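Local coordinates for putative type VI secretion protein (Escherichia coli, PDB 4PS2) that probably forms, together with TssC, the contractile sheath of the type VI secretion system, this chain being the C-terminal fragment of TssB, at residues A[1-12]-A[22-34]. Sequence-based numbering, arbitrary orientation.
Sequences EESISLTFRNMN and QIPRLKAMLAMRS
Arg33 NH1 grips two backbone carbonyls of the extended N-terminal arm at once, donating to Glu1 O at 2.6 Å and to Ser3 O at 2.7 Å. Glu1 O sits at the guanidinium edge, in its plane, while Ser3 O is tilted 17° from it; both carbonyls receive the nitrogen from above their own planes. One turn back along the helix, Ile4 lays CG2 against Leu30 CB (3.9 Å) and sends CD1 to Leu26 CD2 and Met29 CB. Farther along, Leu6 crosses Leu26 at about a right angle, its CB pressed tightly on Leu26 CD1 (3.3 Å), and sets CD1 against Gln22 CB and CD2 against Ile23 CD1. The example is of an extended arm, after which the chain turns back so that helix 16-40 runs antiparallel along it; the other side of that helix packs through Ala28 and Met32 on Leu70 in this small helical bundle. Were Arg33 an alanine, the Glu1 and Ser3 carbonyls would probably lose their shared donor and the start of the arm would be freer to move. A bend at chi3 (-68°) turns the guanidinium toward those carbonyls. In the second shell, one water joins Ser3 O to Arg33 NH2, and another links Glu1 O with Ser34 OG.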
# COMPACT_ATOMS: atom_id res chain seq x y z
N GLU A 1 5.39 2.35 12.09
CA GLU A 1 4.73 3.67 12.11
C GLU A 1 3.31 3.67 11.51
O GLU A 1 3.10 3.31 10.37
CB GLU A 1 5.59 4.72 11.44
CG GLU A 1 5.12 6.12 11.74
CD GLU A 1 5.12 6.38 13.22
OE1 GLU A 1 6.21 6.68 13.75
OE2 GLU A 1 4.05 6.23 13.85
N GLU A 2 2.37 4.09 12.33
CA GLU A 2 0.97 4.16 11.99
C GLU A 2 0.65 5.34 11.06
O GLU A 2 -0.47 5.52 10.70
CB GLU A 2 0.14 4.24 13.28
CG GLU A 2 -1.17 3.49 13.26
CD GLU A 2 -2.21 3.96 14.28
OE1 GLU A 2 -1.94 3.97 15.51
OE2 GLU A 2 -3.32 4.29 13.84
N SER A 3 1.66 6.10 10.67
CA SER A 3 1.45 7.28 9.83
C SER A 3 2.29 7.40 8.54
O SER A 3 3.32 6.79 8.40
CB SER A 3 1.63 8.53 10.67
OG SER A 3 3.00 8.84 10.79
N ILE A 4 1.82 8.22 7.61
CA ILE A 4 2.47 8.41 6.31
C ILE A 4 2.22 9.87 5.88
O ILE A 4 1.28 10.49 6.35
CB ILE A 4 2.03 7.35 5.25
CG1 ILE A 4 3.04 7.26 4.08
CG2 ILE A 4 0.57 7.57 4.73
CD1 ILE A 4 3.04 5.90 3.29
N SER A 5 3.07 10.40 4.99
CA SER A 5 2.96 11.80 4.59
C SER A 5 3.02 12.01 3.11
O SER A 5 3.85 11.40 2.43
CB SER A 5 4.06 12.63 5.23
OG SER A 5 3.84 12.78 6.62
N LEU A 6 2.16 12.92 2.60
CA LEU A 6 2.19 13.36 1.22
C LEU A 6 2.84 14.73 1.29
O LEU A 6 2.30 15.63 1.93
CB LEU A 6 0.76 13.46 0.62
CG LEU A 6 0.59 14.05 -0.80
CD1 LEU A 6 1.57 13.44 -1.83
CD2 LEU A 6 -0.84 13.88 -1.29
N THR A 7 4.03 14.86 0.69
CA THR A 7 4.76 16.11 0.69
C THR A 7 4.55 16.79 -0.66
O THR A 7 4.70 16.15 -1.69
CB THR A 7 6.24 15.87 1.08
OG1 THR A 7 6.27 15.29 2.38
CG2 THR A 7 7.08 17.16 1.07
N PHE A 8 4.18 18.07 -0.63
CA PHE A 8 3.97 18.88 -1.83
C PHE A 8 5.22 19.75 -1.97
O PHE A 8 5.48 20.57 -1.10
CB PHE A 8 2.71 19.76 -1.66
CG PHE A 8 1.44 18.98 -1.43
CD1 PHE A 8 1.05 18.61 -0.14
CD2 PHE A 8 0.61 18.64 -2.48
CE1 PHE A 8 -0.11 17.88 0.08
CE2 PHE A 8 -0.57 17.92 -2.26
CZ PHE A 8 -0.92 17.54 -0.98
N ARG A 9 6.04 19.51 -3.01
CA ARG A 9 7.30 20.23 -3.24
C ARG A 9 7.18 21.46 -4.14
O ARG A 9 8.16 22.17 -4.36
CB ARG A 9 8.44 19.29 -3.66
CG ARG A 9 8.12 18.34 -4.79
CD ARG A 9 8.06 16.92 -4.26
NE ARG A 9 7.05 16.12 -4.96
CZ ARG A 9 7.32 15.25 -5.93
NH1 ARG A 9 8.57 15.05 -6.32
NH2 ARG A 9 6.34 14.57 -6.50
N ASN A 10 5.96 21.71 -4.63
CA ASN A 10 5.59 22.86 -5.45
C ASN A 10 4.07 22.96 -5.50
O ASN A 10 3.36 22.01 -5.14
CB ASN A 10 6.24 22.84 -6.86
CG ASN A 10 5.55 21.99 -7.91
OD1 ASN A 10 5.26 22.45 -9.01
ND2 ASN A 10 5.34 20.72 -7.61
N MET A 11 3.58 24.07 -6.01
CA MET A 11 2.19 24.37 -6.06
C MET A 11 1.49 23.47 -7.03
O MET A 11 0.34 23.17 -6.86
CB MET A 11 2.01 25.83 -6.44
CG MET A 11 0.78 26.48 -5.91
SD MET A 11 0.44 26.26 -4.16
CE MET A 11 1.63 27.28 -3.38
N ASN A 12 2.20 23.04 -8.07
CA ASN A 12 1.61 22.17 -9.08
C ASN A 12 1.24 20.78 -8.60
O ASN A 12 0.50 20.11 -9.23
CB ASN A 12 2.55 22.06 -10.28
CG ASN A 12 2.46 23.23 -11.23
OD1 ASN A 12 1.76 24.20 -11.00
ND2 ASN A 12 3.18 23.12 -12.34
N GLN A 22 -1.80 10.42 -6.12
CA GLN A 22 -1.05 10.34 -4.87
C GLN A 22 -1.78 9.79 -3.64
O GLN A 22 -1.17 9.04 -2.88
CB GLN A 22 -0.29 11.66 -4.58
CG GLN A 22 0.78 12.02 -5.64
CD GLN A 22 1.78 10.91 -5.93
OE1 GLN A 22 1.85 10.39 -7.05
NE2 GLN A 22 2.53 10.48 -4.93
N ILE A 23 -3.07 10.17 -3.43
CA ILE A 23 -3.88 9.70 -2.28
C ILE A 23 -4.06 8.15 -2.27
O ILE A 23 -3.71 7.55 -1.26
CB ILE A 23 -5.23 10.47 -2.12
CG1 ILE A 23 -5.04 11.99 -1.81
CG2 ILE A 23 -6.22 9.79 -1.14
CD1 ILE A 23 -4.13 12.37 -0.69
N PRO A 24 -4.55 7.48 -3.35
CA PRO A 24 -4.68 6.00 -3.31
C PRO A 24 -3.34 5.27 -3.18
O PRO A 24 -3.28 4.21 -2.54
CB PRO A 24 -5.37 5.66 -4.64
CG PRO A 24 -5.91 6.94 -5.15
CD PRO A 24 -5.02 8.01 -4.65
N ARG A 25 -2.27 5.83 -3.75
CA ARG A 25 -0.93 5.26 -3.68
C ARG A 25 -0.44 5.23 -2.23
O ARG A 25 -0.01 4.19 -1.75
CB ARG A 25 0.03 6.07 -4.59
CG ARG A 25 1.51 5.71 -4.44
CD ARG A 25 2.41 6.60 -5.31
NE ARG A 25 3.81 6.25 -5.08
CZ ARG A 25 4.60 6.83 -4.17
NH1 ARG A 25 4.16 7.85 -3.46
NH2 ARG A 25 5.85 6.41 -4.01
N LEU A 26 -0.54 6.37 -1.53
CA LEU A 26 -0.13 6.47 -0.13
C LEU A 26 -1.00 5.64 0.80
O LEU A 26 -0.50 5.10 1.80
CB LEU A 26 -0.11 7.93 0.31
CG LEU A 26 1.03 8.74 -0.28
CD1 LEU A 26 0.81 10.19 -0.04
CD2 LEU A 26 2.39 8.31 0.28
N LYS A 27 -2.29 5.51 0.48
CA LYS A 27 -3.22 4.70 1.25
C LYS A 27 -2.82 3.22 1.12
O LYS A 27 -2.76 2.52 2.12
CB LYS A 27 -4.65 4.90 0.73
CG LYS A 27 -5.73 4.22 1.60
CD LYS A 27 -7.07 4.17 0.84
CE LYS A 27 -8.21 3.60 1.65
NZ LYS A 27 -8.17 2.11 1.73
N ALA A 28 -2.52 2.76 -0.12
CA ALA A 28 -2.08 1.38 -0.35
C ALA A 28 -0.75 1.09 0.40
O ALA A 28 -0.63 0.05 1.02
CB ALA A 28 -1.93 1.11 -1.84
N MET A 29 0.21 2.03 0.34
CA MET A 29 1.51 1.93 1.01
C MET A 29 1.37 1.83 2.54
O MET A 29 2.11 1.05 3.17
CB MET A 29 2.37 3.16 0.65
CG MET A 29 3.01 3.07 -0.75
SD MET A 29 3.69 4.67 -1.27
CE MET A 29 5.10 4.76 -0.30
N LEU A 30 0.47 2.64 3.15
CA LEU A 30 0.27 2.59 4.60
C LEU A 30 -0.47 1.28 4.97
O LEU A 30 -0.07 0.62 5.94
CB LEU A 30 -0.44 3.83 5.13
CG LEU A 30 -0.67 3.87 6.65
CD1 LEU A 30 0.65 3.79 7.44
CD2 LEU A 30 -1.48 5.12 7.04
N ALA A 31 -1.50 0.90 4.21
CA ALA A 31 -2.21 -0.36 4.48
C ALA A 31 -1.27 -1.59 4.33
O ALA A 31 -1.37 -2.55 5.10
CB ALA A 31 -3.41 -0.50 3.57
N MET A 32 -0.35 -1.52 3.36
CA MET A 32 0.60 -2.59 3.10
C MET A 32 1.61 -2.67 4.26
O MET A 32 1.93 -3.78 4.71
CB MET A 32 1.31 -2.32 1.76
CG MET A 32 2.11 -3.47 1.28
SD MET A 32 1.11 -4.90 0.79
CE MET A 32 2.39 -6.14 0.87
N ARG A 33 2.10 -1.50 4.74
CA ARG A 33 3.05 -1.44 5.84
C ARG A 33 2.44 -2.06 7.09
O ARG A 33 3.11 -2.85 7.75
CB ARG A 33 3.46 0.01 6.10
CG ARG A 33 4.43 0.15 7.27
CD ARG A 33 4.33 1.52 7.85
NE ARG A 33 4.83 2.51 6.90
CZ ARG A 33 4.75 3.82 7.11
NH1 ARG A 33 4.20 4.28 8.22
NH2 ARG A 33 5.24 4.66 6.22
N SER A 34 1.18 -1.74 7.40
CA SER A 34 0.46 -2.28 8.56
C SER A 34 0.25 -3.79 8.45
O SER A 34 0.42 -4.52 9.43
CB SER A 34 -0.89 -1.57 8.75
OG SER A 34 -0.71 -0.17 8.90
O HOH W 1 1.75 0.54 10.23
O HOH W 2 6.08 7.19 6.98